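Local coordinates for protein cytochrome C2 (Paracoccus denitrificans, PDB 1COT) that probably carries electrons as a small soluble c-type cytochrome, using a covalently bound heme c whose iron has two axial protein ligands, at residues F53-G56 / E57-E61. Sequence-based numbering, arbitrary orientation.
Sequences FKYG and EGILE. With HEC (heme c), chain B.
Tyr55 OH takes part in two hydrogen bonds: it donates to heme propionate oxygen O1A at 2.6 Å, and it accepts from Glu50 N. That propionate oxygen sits at the edge of the phenol ring, near its plane, while Phe53 turns an edge to one ring face, its CD2 lying over the centre. A phenylalanine in place of Tyr55 would probably leave O1A without its phenol donor and Glu50 N without its acceptor. Next along the chain, Gly56 N binds the other propionate through O1D, with an N-H...O angle of 163°. Gly56 is also the N-cap of helix 57-65, and its lack of a side chain suits a backbone contacted by both propionate and helix. Gly56 O accepts from Leu60 N at 3.3 Å, closing the first helical turn. Branched residues fill the angle between loop and helix. With CG1 of Ile59 anti to its own N (chi1 -156°), methyl CG2 is left to meet Tyr55 CD1 at 3.8 Å, obliquely to the ring, and also approaches O1D. Leu60 instead brings CG to within 3.7 Å of Tyr55 CB, and its CD1 reaches Tyr55 O. A water donates to Tyr55 O at 2.6 Å and to Glu57 OE2 at 2.7 Å; an acidic side chain at this exposed position of the first turn can thus bridge back to the loop. Trp71, Arg45, Lys99 and Ala48 also hydrogen-bond to the heme, whose two propionates are bound here by a loop and a helix N-terminus of the cytochrome c fold.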
ATOM      1  N   PHE A  53       0.064  13.546   1.778  1.00 27.19           N
ATOM      2  CA  PHE A  53      -0.427  12.526   2.688  1.00 17.09           C
ATOM      3  C   PHE A  53       0.371  12.584   3.973  1.00 18.02           C
ATOM      4  O   PHE A  53       1.599  12.611   3.962  1.00 23.48           O
ATOM      5  CB  PHE A  53      -0.459  11.101   2.106  1.00 12.51           C
ATOM      6  CG  PHE A  53      -1.224  10.226   3.066  1.00 14.52           C
ATOM      7  CD1 PHE A  53      -2.618  10.201   3.002  1.00 14.68           C
ATOM      8  CD2 PHE A  53      -0.540   9.482   4.027  1.00 19.01           C
ATOM      9  CE1 PHE A  53      -3.320   9.409   3.910  1.00 15.65           C
ATOM     10  CE2 PHE A  53      -1.222   8.676   4.939  1.00 12.62           C
ATOM     11  CZ  PHE A  53      -2.617   8.669   4.863  1.00 10.17           C
ATOM     12  N   LYS A  54      -0.341  12.602   5.097  1.00 17.41           N
ATOM     13  CA  LYS A  54       0.306  12.652   6.399  1.00 22.79           C
ATOM     14  C   LYS A  54       0.496  11.230   6.902  1.00 17.41           C
ATOM     15  O   LYS A  54      -0.376  10.650   7.548  1.00 19.41           O
ATOM     16  CB  LYS A  54      -0.488  13.461   7.426  1.00 31.36           C
ATOM     17  CG  LYS A  54       0.027  14.871   7.678  1.00100.00           C
ATOM     18  CD  LYS A  54      -1.083  15.846   8.055  1.00100.00           C
ATOM     19  CE  LYS A  54      -2.144  15.986   6.975  1.00100.00           C
ATOM     20  NZ  LYS A  54      -2.937  17.215   7.093  1.00100.00           N
ATOM     21  N   TYR A  55       1.649  10.679   6.597  1.00 14.66           N
ATOM     22  CA  TYR A  55       1.963   9.332   7.003  1.00 15.56           C
ATOM     23  C   TYR A  55       2.305   9.213   8.474  1.00 19.75           C
ATOM     24  O   TYR A  55       2.678  10.194   9.116  1.00 17.54           O
ATOM     25  CB  TYR A  55       3.218   8.939   6.222  1.00 15.48           C
ATOM     26  CG  TYR A  55       2.930   8.636   4.773  1.00 16.53           C
ATOM     27  CD1 TYR A  55       2.355   7.412   4.424  1.00 13.29           C
ATOM     28  CD2 TYR A  55       3.241   9.549   3.764  1.00 22.65           C
ATOM     29  CE1 TYR A  55       2.097   7.112   3.088  1.00 11.55           C
ATOM     30  CE2 TYR A  55       2.996   9.268   2.420  1.00 13.71           C
ATOM     31  CZ  TYR A  55       2.422   8.040   2.093  1.00 14.30           C
ATOM     32  OH  TYR A  55       2.167   7.737   0.788  1.00 15.06           O
ATOM     33  N   GLY A  56       2.207   8.000   8.997  1.00 13.61           N
ATOM     34  CA  GLY A  56       2.536   7.767  10.382  1.00 16.69           C
ATOM     35  C   GLY A  56       4.054   7.753  10.547  1.00 20.48           C
ATOM     36  O   GLY A  56       4.813   7.663   9.582  1.00 16.44           O
ATOM     37  N   GLU A  57       4.472   7.824  11.797  1.00 21.83           N
ATOM     38  CA  GLU A  57       5.873   7.848  12.142  1.00 19.71           C
ATOM     39  C   GLU A  57       6.672   6.615  11.737  1.00 15.96           C
ATOM     40  O   GLU A  57       7.808   6.688  11.248  1.00 16.48           O
ATOM     41  CB  GLU A  57       6.063   8.323  13.596  1.00 21.39           C
ATOM     42  CG  GLU A  57       5.840   9.859  13.815  1.00100.00           C
ATOM     43  CD  GLU A  57       6.695  10.793  12.974  1.00100.00           C
ATOM     44  OE1 GLU A  57       7.945  10.433  12.892  1.00100.00           O
ATOM     45  OE2 GLU A  57       6.244  11.789  12.435  1.00100.00           O
ATOM     46  N   GLY A  58       6.062   5.463  11.931  1.00 13.19           N
ATOM     47  CA  GLY A  58       6.738   4.240  11.584  1.00 10.51           C
ATOM     48  C   GLY A  58       7.117   4.114  10.112  1.00 13.01           C
ATOM     49  O   GLY A  58       8.258   3.770   9.780  1.00 14.91           O
ATOM     50  N   ILE A  59       6.160   4.351   9.222  1.00 12.27           N
ATOM     51  CA  ILE A  59       6.440   4.212   7.806  1.00 11.87           C
ATOM     52  C   ILE A  59       7.399   5.282   7.304  1.00 10.22           C
ATOM     53  O   ILE A  59       8.204   5.037   6.399  1.00 14.29           O
ATOM     54  CB  ILE A  59       5.139   4.053   7.023  1.00 10.46           C
ATOM     55  CG1 ILE A  59       5.396   3.343   5.694  1.00 16.91           C
ATOM     56  CG2 ILE A  59       4.443   5.396   6.840  1.00 13.12           C
ATOM     57  CD1 ILE A  59       4.121   3.057   4.910  1.00 19.26           C
ATOM     58  N   LEU A  60       7.336   6.466   7.905  1.00 13.51           N
ATOM     59  CA  LEU A  60       8.242   7.530   7.521  1.00 17.86           C
ATOM     60  C   LEU A  60       9.633   7.095   7.928  1.00 17.85           C
ATOM     61  O   LEU A  60      10.616   7.348   7.230  1.00 14.98           O
ATOM     62  CB  LEU A  60       7.867   8.833   8.221  1.00 15.69           C
ATOM     63  CG  LEU A  60       6.594   9.389   7.608  1.00 15.98           C
ATOM     64  CD1 LEU A  60       6.172  10.619   8.402  1.00 20.70           C
ATOM     65  CD2 LEU A  60       6.850   9.738   6.145  1.00 18.84           C
ATOM     66  N   GLU A  61       9.733   6.410   9.063  1.00 12.79           N
ATOM     67  CA  GLU A  61      11.040   5.945   9.500  1.00 13.05           C
ATOM     68  C   GLU A  61      11.553   4.880   8.540  1.00 17.08           C
ATOM     69  O   GLU A  61      12.737   4.841   8.220  1.00 15.73           O
ATOM     70  CB  GLU A  61      11.036   5.394  10.936  1.00 13.38           C
ATOM     71  CG  GLU A  61      12.434   4.941  11.392  1.00 20.54           C
ATOM     72  CD  GLU A  61      12.454   4.683  12.876  1.00 44.11           C
ATOM     73  OE1 GLU A  61      11.535   5.366  13.510  1.00 49.16           O
ATOM     74  OE2 GLU A  61      13.220   3.915  13.420  1.00 49.30           O
TER
HETATM   75 FE   HEC B 130      -4.010   0.915   3.692  1.00 11.12          FE
HETATM   76  CHA HEC B 130      -1.258   2.836   3.855  1.00  9.37           C
HETATM   77  CHB HEC B 130      -2.598  -0.953   1.280  1.00 14.03           C
HETATM   78  CHC HEC B 130      -6.790  -1.030   3.535  1.00  9.34           C
HETATM   79  CHD HEC B 130      -5.531   2.840   6.021  1.00 11.80           C
HETATM   80  NA  HEC B 130      -2.280   0.911   2.756  1.00  8.46           N
HETATM   81  C1A HEC B 130      -1.253   1.823   2.971  1.00  8.80           C
HETATM   82  C2A HEC B 130      -0.152   1.510   2.088  1.00 10.51           C
HETATM   83  C3A HEC B 130      -0.505   0.441   1.351  1.00 12.26           C
HETATM   84  C4A HEC B 130      -1.824   0.080   1.765  1.00  9.42           C
HETATM   85  CMA HEC B 130       0.300  -0.274   0.292  1.00 10.82           C
HETATM   86  CAA HEC B 130       1.147   2.267   2.036  1.00  7.76           C
HETATM   87  CBA HEC B 130       1.039   3.362   0.964  1.00 14.97           C
HETATM   88  CGA HEC B 130       2.305   4.178   0.685  1.00 10.37           C
HETATM   89  O1A HEC B 130       2.029   5.214   0.144  1.00 14.30           O
HETATM   90  O2A HEC B 130       3.439   3.862   0.949  1.00 11.72           O
HETATM   91  NB  HEC B 130      -4.585  -0.663   2.667  1.00 10.52           N
HETATM   92  C1B HEC B 130      -3.858  -1.240   1.672  1.00  9.51           C
HETATM   93  C2B HEC B 130      -4.626  -2.316   1.127  1.00  9.38           C
HETATM   94  C3B HEC B 130      -5.781  -2.330   1.774  1.00 12.95           C
HETATM   95  C4B HEC B 130      -5.748  -1.311   2.731  1.00 11.42           C
HETATM   96  CMB HEC B 130      -4.102  -3.247   0.017  1.00  9.42           C
HETATM   97  CAB HEC B 130      -6.846  -3.341   1.628  1.00 15.18           C
HETATM   98  CBB HEC B 130      -6.579  -4.808   1.813  1.00 10.36           C
HETATM   99  NC  HEC B 130      -5.750   0.871   4.575  1.00 10.15           N
HETATM  100  C1C HEC B 130      -6.801   0.013   4.390  1.00 10.49           C
HETATM  101  C2C HEC B 130      -7.918   0.381   5.233  1.00 10.71           C
HETATM  102  C3C HEC B 130      -7.554   1.485   5.921  1.00 10.48           C
HETATM  103  C4C HEC B 130      -6.223   1.792   5.498  1.00  8.19           C
HETATM  104  CMC HEC B 130      -9.244  -0.367   5.306  1.00 13.40           C
HETATM  105  CAC HEC B 130      -8.330   2.298   6.922  1.00 12.59           C
HETATM  106  CBC HEC B 130      -9.345   1.829   7.915  1.00  9.65           C
HETATM  107  ND  HEC B 130      -3.486   2.504   4.764  1.00 11.41           N
HETATM  108  C1D HEC B 130      -4.274   3.165   5.670  1.00  8.97           C
HETATM  109  C2D HEC B 130      -3.529   4.287   6.210  1.00  8.71           C
HETATM  110  C3D HEC B 130      -2.344   4.270   5.570  1.00  8.09           C
HETATM  111  C4D HEC B 130      -2.308   3.159   4.690  1.00 13.02           C
HETATM  112  CMD HEC B 130      -4.013   5.252   7.268  1.00 11.55           C
HETATM  113  CAD HEC B 130      -1.191   5.155   5.846  1.00 11.73           C
HETATM  114  CBD HEC B 130      -0.360   4.306   6.858  1.00 14.11           C
HETATM  115  CGD HEC B 130       0.649   5.007   7.687  1.00 21.69           C
HETATM  116  O1D HEC B 130       0.958   6.167   7.554  1.00 12.72           O
HETATM  117  O2D HEC B 130       1.200   4.285   8.556  1.00 13.49           O
HETATM  118  O   HOH W   1       3.995  11.295  11.030  1.00 56.40           O